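Local coordinates for 4-alpha-glucanotransferase (PDB 5B68), which is a bacterial amylomaltase, an enzyme with a TIM-barrel core and an added N-terminal beta-sandwich domain, at residues T18-A26 with A413-Q421; L7-T18 with L35-L46. One frame throughout, in Å; residues are numbered along the deposited sequence.

Contact 1 (T18-A26 with A413-Q421)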
loop_
_atom_site.group_PDB
_atom_site.type_symbol
_atom_site.label_atom_id
_atom_site.label_comp_id
_atom_site.label_asym_id
_atom_site.label_seq_id
_atom_site.Cartn_x
_atom_site.Cartn_y
_atom_site.Cartn_z
ATOM N N THR A 18 -22.627 10.364 -9.538
ATOM C CA THR A 18 -23.972 10.842 -9.062
ATOM C C THR A 18 -24.889 9.721 -8.564
ATOM O O THR A 18 -25.995 9.973 -8.051
ATOM C CB THR A 18 -24.698 11.586 -10.170
ATOM O OG1 THR A 18 -24.939 10.711 -11.275
ATOM C CG2 THR A 18 -23.859 12.802 -10.650
ATOM N N SER A 19 -24.468 8.482 -8.802
ATOM C CA SER A 19 -25.115 7.333 -8.159
ATOM C C SER A 19 -24.136 6.176 -8.118
ATOM O O SER A 19 -23.140 6.205 -8.810
ATOM C CB SER A 19 -26.331 6.896 -8.993
ATOM O OG SER A 19 -25.928 6.610 -10.324
ATOM N N TYR A 20 -24.454 5.140 -7.359
ATOM C CA TYR A 20 -23.580 3.942 -7.302
ATOM C C TYR A 20 -24.367 2.736 -6.777
ATOM O O TYR A 20 -25.519 2.886 -6.310
ATOM C CB TYR A 20 -22.323 4.242 -6.450
ATOM C CG TYR A 20 -22.604 4.608 -5.048
ATOM C CD1 TYR A 20 -22.673 3.644 -4.066
ATOM C CD2 TYR A 20 -22.792 5.945 -4.672
ATOM C CE1 TYR A 20 -22.969 3.979 -2.750
ATOM C CE2 TYR A 20 -23.058 6.277 -3.371
ATOM C CZ TYR A 20 -23.164 5.306 -2.425
ATOM O OH TYR A 20 -23.460 5.652 -1.155
ATOM N N THR A 21 -23.740 1.580 -6.833
ATOM C CA THR A 21 -24.264 0.427 -6.175
ATOM C C THR A 21 -23.351 0.165 -5.000
ATOM O O THR A 21 -22.137 0.234 -5.111
ATOM C CB THR A 21 -24.310 -0.784 -7.095
ATOM O OG1 THR A 21 -25.064 -0.447 -8.259
ATOM C CG2 THR A 21 -24.981 -1.935 -6.386
ATOM N N ASP A 22 -23.951 -0.083 -3.854
ATOM C CA ASP A 22 -23.174 -0.311 -2.652
ATOM C C ASP A 22 -22.605 -1.728 -2.609
ATOM O O ASP A 22 -22.770 -2.512 -3.538
ATOM C CB ASP A 22 -23.998 -0.015 -1.404
ATOM C CG ASP A 22 -25.167 -0.950 -1.247
ATOM O OD1 ASP A 22 -25.225 -1.957 -1.978
ATOM O OD2 ASP A 22 -26.014 -0.663 -0.392
ATOM N N TYR A 23 -21.880 -2.025 -1.542
ATOM C CA TYR A 23 -21.287 -3.334 -1.369
ATOM C C TYR A 23 -22.313 -4.421 -1.052
ATOM O O TYR A 23 -21.984 -5.592 -1.011
ATOM C CB TYR A 23 -20.159 -3.282 -0.344
ATOM C CG TYR A 23 -18.847 -2.782 -0.906
ATOM C CD1 TYR A 23 -18.717 -2.453 -2.236
ATOM C CD2 TYR A 23 -17.743 -2.637 -0.096
ATOM C CE1 TYR A 23 -17.527 -2.002 -2.741
ATOM C CE2 TYR A 23 -16.545 -2.185 -0.601
ATOM C CZ TYR A 23 -16.451 -1.872 -1.924
ATOM O OH TYR A 23 -15.266 -1.431 -2.423
ATOM N N LYS A 24 -23.552 -4.029 -0.805
ATOM C CA LYS A 24 -24.629 -4.991 -0.643
ATOM C C LYS A 24 -25.563 -5.012 -1.853
ATOM O O LYS A 24 -26.621 -5.613 -1.811
ATOM C CB LYS A 24 -25.397 -4.739 0.640
ATOM C CG LYS A 24 -26.348 -3.571 0.573
ATOM C CD LYS A 24 -26.781 -3.163 1.960
ATOM C CE LYS A 24 -25.583 -2.948 2.857
ATOM N NZ LYS A 24 -25.982 -2.464 4.199
ATOM N N GLY A 25 -25.172 -4.330 -2.921
ATOM C CA GLY A 25 -25.904 -4.385 -4.173
ATOM C C GLY A 25 -27.122 -3.496 -4.343
ATOM O O GLY A 25 -27.899 -3.677 -5.274
ATOM N N ALA A 26 -27.305 -2.563 -3.421
ATOM C CA ALA A 26 -28.356 -1.548 -3.480
ATOM C C ALA A 26 -28.040 -0.355 -4.415
ATOM O O ALA A 26 -26.887 0.030 -4.539
ATOM C CB ALA A 26 -28.640 -1.059 -2.076
ATOM N N ALA A 413 -15.449 3.207 2.504
ATOM C CA ALA A 413 -16.139 2.131 1.811
ATOM C C ALA A 413 -17.671 2.246 2.008
ATOM O O ALA A 413 -18.136 2.660 3.054
ATOM C CB ALA A 413 -15.619 0.840 2.345
ATOM N N PRO A 414 -18.463 1.982 0.950
ATOM C CA PRO A 414 -19.889 2.194 1.144
ATOM C C PRO A 414 -20.419 1.038 2.016
ATOM O O PRO A 414 -19.716 0.016 2.163
ATOM C CB PRO A 414 -20.494 2.109 -0.261
ATOM C CG PRO A 414 -19.484 1.357 -1.066
ATOM C CD PRO A 414 -18.128 1.548 -0.408
ATOM N N PRO A 415 -21.664 1.145 2.428
ATOM C CA PRO A 415 -22.268 0.180 3.333
ATOM C C PRO A 415 -22.265 -1.218 2.744
ATOM O O PRO A 415 -22.315 -1.426 1.547
ATOM C CB PRO A 415 -23.682 0.711 3.492
ATOM C CG PRO A 415 -23.526 2.176 3.361
ATOM C CD PRO A 415 -22.411 2.405 2.389
ATOM N N ASP A 416 -22.167 -2.166 3.659
ATOM C CA ASP A 416 -21.751 -3.535 3.455
ATOM C C ASP A 416 -22.827 -4.403 4.043
ATOM O O ASP A 416 -23.657 -3.908 4.794
ATOM C CB ASP A 416 -20.516 -3.773 4.309
ATOM C CG ASP A 416 -19.391 -4.380 3.556
ATOM O OD1 ASP A 416 -19.542 -4.626 2.350
ATOM O OD2 ASP A 416 -18.347 -4.617 4.183
ATOM N N GLY A 417 -22.847 -5.682 3.693
ATOM C CA GLY A 417 -23.719 -6.578 4.419
ATOM C C GLY A 417 -23.236 -6.594 5.858
ATOM O O GLY A 417 -24.021 -6.402 6.783
ATOM N N TYR A 418 -21.928 -6.768 6.036
ATOM C CA TYR A 418 -21.300 -6.745 7.357
ATOM C C TYR A 418 -21.231 -5.399 8.083
ATOM O O TYR A 418 -21.580 -5.309 9.250
ATOM C CB TYR A 418 -19.889 -7.296 7.246
ATOM C CG TYR A 418 -19.127 -7.273 8.540
ATOM C CD1 TYR A 418 -19.708 -7.722 9.717
ATOM C CD2 TYR A 418 -17.822 -6.806 8.587
ATOM C CE1 TYR A 418 -19.008 -7.701 10.905
ATOM C CE2 TYR A 418 -17.114 -6.784 9.766
ATOM C CZ TYR A 418 -17.708 -7.231 10.918
ATOM O OH TYR A 418 -16.992 -7.207 12.084
ATOM N N ASN A 419 -20.677 -4.389 7.421
ATOM C CA ASN A 419 -20.609 -3.060 8.009
ATOM C C ASN A 419 -21.802 -2.304 7.498
ATOM O O ASN A 419 -21.803 -1.831 6.373
ATOM C CB ASN A 419 -19.350 -2.330 7.555
ATOM C CG ASN A 419 -18.111 -2.770 8.291
ATOM O OD1 ASN A 419 -17.879 -2.380 9.426
ATOM N ND2 ASN A 419 -17.283 -3.550 7.625
ATOM N N GLN A 420 -22.822 -2.183 8.324
ATOM C CA GLN A 420 -24.068 -1.575 7.883
ATOM C C GLN A 420 -24.018 -0.090 7.595
ATOM O O GLN A 420 -24.834 0.414 6.847
ATOM C CB GLN A 420 -25.257 -1.950 8.773
ATOM C CG GLN A 420 -26.546 -2.105 7.989
ATOM C CD GLN A 420 -27.287 -3.390 8.308
ATOM O OE1 GLN A 420 -26.919 -4.468 7.852
ATOM N NE2 GLN A 420 -28.334 -3.272 9.095
ATOM N N GLN A 421 -23.123 0.617 8.263
ATOM C CA GLN A 421 -22.952 2.031 7.995
ATOM C C GLN A 421 -21.723 2.340 7.127
ATOM O O GLN A 421 -21.345 3.483 6.980
ATOM C CB GLN A 421 -22.926 2.829 9.292
ATOM C CG GLN A 421 -22.282 2.092 10.443
ATOM C CD GLN A 421 -23.226 1.890 11.610
ATOM O OE1 GLN A 421 -23.026 2.444 12.685
ATOM N NE2 GLN A 421 -24.258 1.096 11.397
#
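Tyr23 and Pro414 meet where a type I beta turn, Asp22 to Gly25, at the tip of the hairpin of strands 19-21 and 27-29 docks on the loop between strands 409-413 and 423-424. The apolar part is proline against aromatic rings. Pro414 CD sits 4.0 Å from the centroid of the Tyr23 ring, only 9° off the ring normal, a CH-pi contact over one face. Farther back along the hairpin, Tyr20 CE1 comes to 4.0 Å from CB of the same proline, while Phe469 meets the Tyr20 ring edge-to-face. Tyr482 touches both Tyr23 and Pro414 from strand 481-484.

The polar part across the contact is slight. Tyr23 N gives Pro415 O a weak, bent bond of 3.2 Å. Lys24 bends at chi3 and brings its ammonium end over Pro415 and toward Asp416 O, but that carbonyl is crowded and the bond doubtful.

The Asp22 carboxylate (chi1 65°) folds back over the turn that follows it. Its OD1 accepts Ala26 N, just past the turn, at 2.6 Å from 42° out of the carboxylate plane, and Lys24 N weakly. Across the contact, Asp416 OD1 lies close to Tyr23 CB, 3.1 Å away, near the plane of the ring at its edge.

Contact 2 (L7-T18 with L35-L46); sequences LNELADLYGVAT and LVKILRALGVNL. With SO4 (sulfate ion), chain G.
Leu35 and Leu39 of helix 32-41 pack against Leu7 and Leu10 of helix 5-13 and against Val16 in the chain beyond it. The short axes of residues 7-13 and 35-41 come within 10.7 Å of each other, inclined by 37°, and no hydrogen bond joins the two segments. The tight part is a branched-chain core. Leu35 splits its methyls: CD1 lies 4.0 Å from Leu7 CD1, and CD2 turns to Val16 CG1 and to the backbone at Ala17 O, 3.5 Å away. Leu39 does likewise, with CD1 against Leu7 and Leu10 and CD2 3.8 Å from Tyr14 CB. Val16 has CG1 anti to its backbone N (chi1 179°), which sets CG1 toward Leu35 and Ile38 and CG2 toward Leu39 and Leu42.

Toward the C-terminal ends of the helices the packing passes to Tyr14. Val44 CG2 stands over one face of its ring, 3.6 Å from the centroid, as a CH-pi contact; Leu10 O lies in plane at the ring edge, and Phe64 makes an edge-to-face pair with it. The open side is at Asn45, between the buried Val44 and Leu46; its ND2 reaches sulfate O4 at 3.0 Å and nearly straight (168°). Arg59, Gln60 and Arg67 also bind this ion, probably from the crystallisation liquor.

This is a packed pair of helices, each ended by a Schellman motif with its glycine, Gly15 or Gly43, at positive phi.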
loop_
_atom_site.group_PDB
_atom_site.type_symbol
_atom_site.label_atom_id
_atom_site.label_comp_id
_atom_site.label_asym_id
_atom_site.label_seq_id
_atom_site.Cartn_x
_atom_site.Cartn_y
_atom_site.Cartn_z
ATOM N N LEU A 7 -26.100 20.288 -11.824
ATOM C CA LEU A 7 -25.228 19.664 -10.864
ATOM C C LEU A 7 -24.623 18.347 -11.383
ATOM O O LEU A 7 -23.432 18.091 -11.206
ATOM C CB LEU A 7 -25.941 19.366 -9.538
ATOM C CG LEU A 7 -25.521 19.990 -8.234
ATOM C CD1 LEU A 7 -26.130 19.165 -7.088
ATOM C CD2 LEU A 7 -24.015 20.092 -8.097
ATOM N N ASN A 8 -25.427 17.522 -12.014
ATOM C CA ASN A 8 -24.923 16.305 -12.699
ATOM C C ASN A 8 -23.901 16.628 -13.782
ATOM O O ASN A 8 -22.863 15.943 -13.905
ATOM C CB ASN A 8 -26.064 15.503 -13.357
ATOM C CG ASN A 8 -26.928 14.798 -12.345
ATOM O OD1 ASN A 8 -26.566 14.667 -11.199
ATOM N ND2 ASN A 8 -28.128 14.408 -12.767
ATOM N N GLU A 9 -24.148 17.691 -14.532
ATOM C CA GLU A 9 -23.228 18.071 -15.567
ATOM C C GLU A 9 -21.891 18.424 -14.942
ATOM O O GLU A 9 -20.841 17.986 -15.446
ATOM C CB GLU A 9 -23.747 19.248 -16.392
ATOM C CG GLU A 9 -22.958 19.504 -17.675
ATOM C CD GLU A 9 -23.533 20.643 -18.534
ATOM O OE1 GLU A 9 -22.865 21.030 -19.489
ATOM O OE2 GLU A 9 -24.633 21.145 -18.265
ATOM N N LEU A 10 -21.938 19.160 -13.857
ATOM C CA LEU A 10 -20.723 19.581 -13.195
ATOM C C LEU A 10 -19.988 18.424 -12.551
ATOM O O LEU A 10 -18.787 18.288 -12.682
ATOM C CB LEU A 10 -21.046 20.650 -12.180
ATOM C CG LEU A 10 -19.866 21.362 -11.506
ATOM C CD1 LEU A 10 -18.925 22.107 -12.456
ATOM C CD2 LEU A 10 -20.417 22.321 -10.491
ATOM N N ALA A 11 -20.732 17.604 -11.821
ATOM C CA ALA A 11 -20.182 16.383 -11.252
ATOM C C ALA A 11 -19.471 15.527 -12.315
ATOM O O ALA A 11 -18.347 15.060 -12.048
ATOM C CB ALA A 11 -21.328 15.562 -10.598
ATOM N N ASP A 12 -20.080 15.309 -13.478
ATOM C CA ASP A 12 -19.440 14.563 -14.558
ATOM C C ASP A 12 -18.104 15.136 -14.988
ATOM O O ASP A 12 -17.170 14.377 -15.219
ATOM C CB ASP A 12 -20.308 14.482 -15.827
ATOM C CG ASP A 12 -21.530 13.631 -15.650
ATOM O OD1 ASP A 12 -21.676 12.858 -14.676
ATOM O OD2 ASP A 12 -22.424 13.833 -16.482
ATOM N N LEU A 13 -17.993 16.461 -15.077
ATOM C CA LEU A 13 -16.709 17.091 -15.553
ATOM C C LEU A 13 -15.559 16.869 -14.553
ATOM O O LEU A 13 -14.378 16.798 -14.917
ATOM C CB LEU A 13 -16.889 18.584 -15.741
ATOM C CG LEU A 13 -17.847 18.967 -16.880
ATOM C CD1 LEU A 13 -18.070 20.463 -16.775
ATOM C CD2 LEU A 13 -17.355 18.534 -18.249
ATOM N N TYR A 14 -15.927 16.756 -13.284
ATOM C CA TYR A 14 -14.962 16.476 -12.203
ATOM C C TYR A 14 -14.840 15.034 -11.776
ATOM O O TYR A 14 -14.106 14.734 -10.865
ATOM C CB TYR A 14 -15.307 17.381 -11.020
ATOM C CG TYR A 14 -14.890 18.800 -11.267
ATOM C CD1 TYR A 14 -13.568 19.211 -11.033
ATOM C CD2 TYR A 14 -15.801 19.747 -11.772
ATOM C CE1 TYR A 14 -13.188 20.501 -11.291
ATOM C CE2 TYR A 14 -15.425 21.043 -11.995
ATOM C CZ TYR A 14 -14.123 21.416 -11.756
ATOM O OH TYR A 14 -13.797 22.729 -11.994
ATOM N N GLY A 15 -15.535 14.129 -12.467
ATOM C CA GLY A 15 -15.456 12.731 -12.161
ATOM C C GLY A 15 -16.078 12.320 -10.838
ATOM O O GLY A 15 -15.642 11.319 -10.237
ATOM N N VAL A 16 -17.154 12.992 -10.439
ATOM C CA VAL A 16 -17.789 12.711 -9.190
ATOM C C VAL A 16 -19.020 11.927 -9.543
ATOM O O VAL A 16 -19.845 12.392 -10.348
ATOM C CB VAL A 16 -18.156 13.973 -8.434
ATOM C CG1 VAL A 16 -18.850 13.618 -7.106
ATOM C CG2 VAL A 16 -16.909 14.826 -8.190
ATOM N N ALA A 17 -19.123 10.725 -9.003
ATOM C CA ALA A 17 -20.290 9.848 -9.339
ATOM C C ALA A 17 -21.565 10.421 -8.740
ATOM O O ALA A 17 -21.621 10.851 -7.557
ATOM C CB ALA A 17 -20.079 8.434 -8.803
ATOM N N THR A 18 -22.627 10.364 -9.538
ATOM C CA THR A 18 -23.972 10.842 -9.062
ATOM C C THR A 18 -24.889 9.721 -8.564
ATOM O O THR A 18 -25.995 9.973 -8.051
ATOM C CB THR A 18 -24.698 11.586 -10.170
ATOM O OG1 THR A 18 -24.939 10.711 -11.275
ATOM C CG2 THR A 18 -23.859 12.802 -10.650
ATOM N N LEU A 35 -22.885 15.953 -3.503
ATOM C CA LEU A 35 -22.226 16.399 -4.718
ATOM C C LEU A 35 -21.542 17.745 -4.491
ATOM O O LEU A 35 -20.389 17.930 -4.851
ATOM C CB LEU A 35 -23.205 16.502 -5.868
ATOM C CG LEU A 35 -23.744 15.149 -6.389
ATOM C CD1 LEU A 35 -24.789 15.395 -7.479
ATOM C CD2 LEU A 35 -22.668 14.139 -6.846
ATOM N N VAL A 36 -22.286 18.676 -3.932
ATOM C CA VAL A 36 -21.748 19.991 -3.657
ATOM C C VAL A 36 -20.557 19.911 -2.737
ATOM O O VAL A 36 -19.553 20.625 -2.973
ATOM C CB VAL A 36 -22.879 20.935 -3.110
ATOM C CG1 VAL A 36 -22.318 22.229 -2.605
ATOM C CG2 VAL A 36 -23.930 21.192 -4.189
ATOM N N LYS A 37 -20.631 19.123 -1.666
ATOM C CA LYS A 37 -19.518 19.112 -0.689
ATOM C C LYS A 37 -18.256 18.436 -1.281
ATOM O O LYS A 37 -17.156 18.854 -1.019
ATOM C CB LYS A 37 -19.906 18.388 0.596
ATOM C CG LYS A 37 -20.826 19.265 1.416
ATOM C CD LYS A 37 -21.473 18.505 2.551
ATOM C CE LYS A 37 -22.091 19.507 3.528
ATOM N NZ LYS A 37 -23.063 18.757 4.404
ATOM N N ILE A 38 -18.446 17.422 -2.100
ATOM C CA ILE A 38 -17.296 16.769 -2.743
ATOM C C ILE A 38 -16.736 17.701 -3.823
ATOM O O ILE A 38 -15.546 17.866 -3.881
ATOM C CB ILE A 38 -17.660 15.396 -3.333
ATOM C CG1 ILE A 38 -18.094 14.474 -2.188
ATOM C CG2 ILE A 38 -16.448 14.778 -4.086
ATOM C CD1 ILE A 38 -17.079 14.346 -1.096
ATOM N N LEU A 39 -17.582 18.370 -4.593
ATOM C CA LEU A 39 -17.068 19.382 -5.553
ATOM C C LEU A 39 -16.254 20.483 -4.871
ATOM O O LEU A 39 -15.186 20.846 -5.329
ATOM C CB LEU A 39 -18.200 19.954 -6.366
ATOM C CG LEU A 39 -18.733 18.944 -7.382
ATOM C CD1 LEU A 39 -20.103 19.349 -7.928
ATOM C CD2 LEU A 39 -17.802 18.820 -8.577
ATOM N N ARG A 40 -16.745 20.965 -3.748
ATOM C CA ARG A 40 -16.018 21.969 -2.963
ATOM C C ARG A 40 -14.708 21.442 -2.387
ATOM O O ARG A 40 -13.663 22.153 -2.473
ATOM C CB ARG A 40 -16.922 22.502 -1.861
ATOM C CG ARG A 40 -18.025 23.446 -2.339
ATOM C CD ARG A 40 -19.018 23.861 -1.219
ATOM N NE ARG A 40 -18.328 24.348 -0.033
ATOM C CZ ARG A 40 -17.582 25.460 0.042
ATOM N NH1 ARG A 40 -17.001 25.765 1.203
ATOM N NH2 ARG A 40 -17.381 26.276 -1.000
ATOM N N ALA A 41 -14.716 20.161 -1.952
ATOM C CA ALA A 41 -13.477 19.502 -1.512
ATOM C C ALA A 41 -12.456 19.428 -2.658
ATOM O O ALA A 41 -11.253 19.451 -2.448
ATOM C CB ALA A 41 -13.819 18.123 -0.960
ATOM N N LEU A 42 -12.945 19.358 -3.892
ATOM C CA LEU A 42 -12.042 19.375 -5.082
ATOM C C LEU A 42 -11.679 20.777 -5.503
ATOM O O LEU A 42 -11.056 20.958 -6.556
ATOM C CB LEU A 42 -12.720 18.617 -6.227
ATOM C CG LEU A 42 -12.908 17.128 -6.009
ATOM C CD1 LEU A 42 -13.674 16.567 -7.197
ATOM C CD2 LEU A 42 -11.632 16.359 -5.699
ATOM N N GLY A 43 -12.043 21.786 -4.717
ATOM C CA GLY A 43 -11.694 23.161 -5.021
ATOM C C GLY A 43 -12.709 23.912 -5.916
ATOM O O GLY A 43 -12.431 25.028 -6.352
ATOM N N VAL A 44 -13.903 23.346 -6.148
ATOM C CA VAL A 44 -14.865 24.024 -6.958
ATOM C C VAL A 44 -15.540 25.097 -6.088
ATOM O O VAL A 44 -16.050 24.798 -4.996
ATOM C CB VAL A 44 -15.883 23.070 -7.600
ATOM C CG1 VAL A 44 -16.836 23.846 -8.484
ATOM C CG2 VAL A 44 -15.165 21.945 -8.431
ATOM N N ASN A 45 -15.475 26.333 -6.555
ATOM C CA ASN A 45 -16.075 27.467 -5.850
ATOM C C ASN A 45 -17.636 27.501 -6.016
ATOM O O ASN A 45 -18.149 28.034 -6.987
ATOM C CB ASN A 45 -15.403 28.736 -6.367
ATOM C CG ASN A 45 -15.866 29.988 -5.646
ATOM O OD1 ASN A 45 -16.675 29.932 -4.742
ATOM N ND2 ASN A 45 -15.329 31.133 -6.056
ATOM N N LEU A 46 -18.318 26.885 -5.063
ATOM C CA LEU A 46 -19.757 26.889 -4.938
ATOM C C LEU A 46 -20.017 27.356 -3.531
ATOM O O LEU A 46 -19.227 27.095 -2.642
ATOM C CB LEU A 46 -20.330 25.493 -5.061
ATOM C CG LEU A 46 -20.110 24.710 -6.338
ATOM C CD1 LEU A 46 -20.591 23.290 -6.128
ATOM C CD2 LEU A 46 -20.862 25.380 -7.461
HETATM S S SO4 G . -13.791 30.717 -9.377
HETATM O O1 SO4 G . -13.380 29.352 -9.775
HETATM O O2 SO4 G . -13.282 31.691 -10.394
HETATM O O3 SO4 G . -15.261 30.841 -9.361
HETATM O O4 SO4 G . -13.134 30.881 -8.030
#

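The two contacts lie on the same side of the chain's centre, with their own centres about 21 Å apart, and meet in sequence at Thr18. Helix 5-13 belongs to contact 2, strand 19-21 follows directly into contact 1, and after strand 27-29 the chain returns to contact 2 through helix 32-41; the last segment, 413-421, comes some 370 residues later. A common neighbour is strand 481-484, which touches Tyr20, Tyr23 and Pro414 in contact 1 and Val16, Ala17 and Ile38 in contact 2. It shares a four-stranded antiparallel sheet with strand 409-413. The hairpin, residues 15-17 and helix 32-41 thus all meet one sheet of the 4-alpha-glucanotransferase family region, with backbone bonds joining Gly15 to Arg484 and Ala17 to Tyr482.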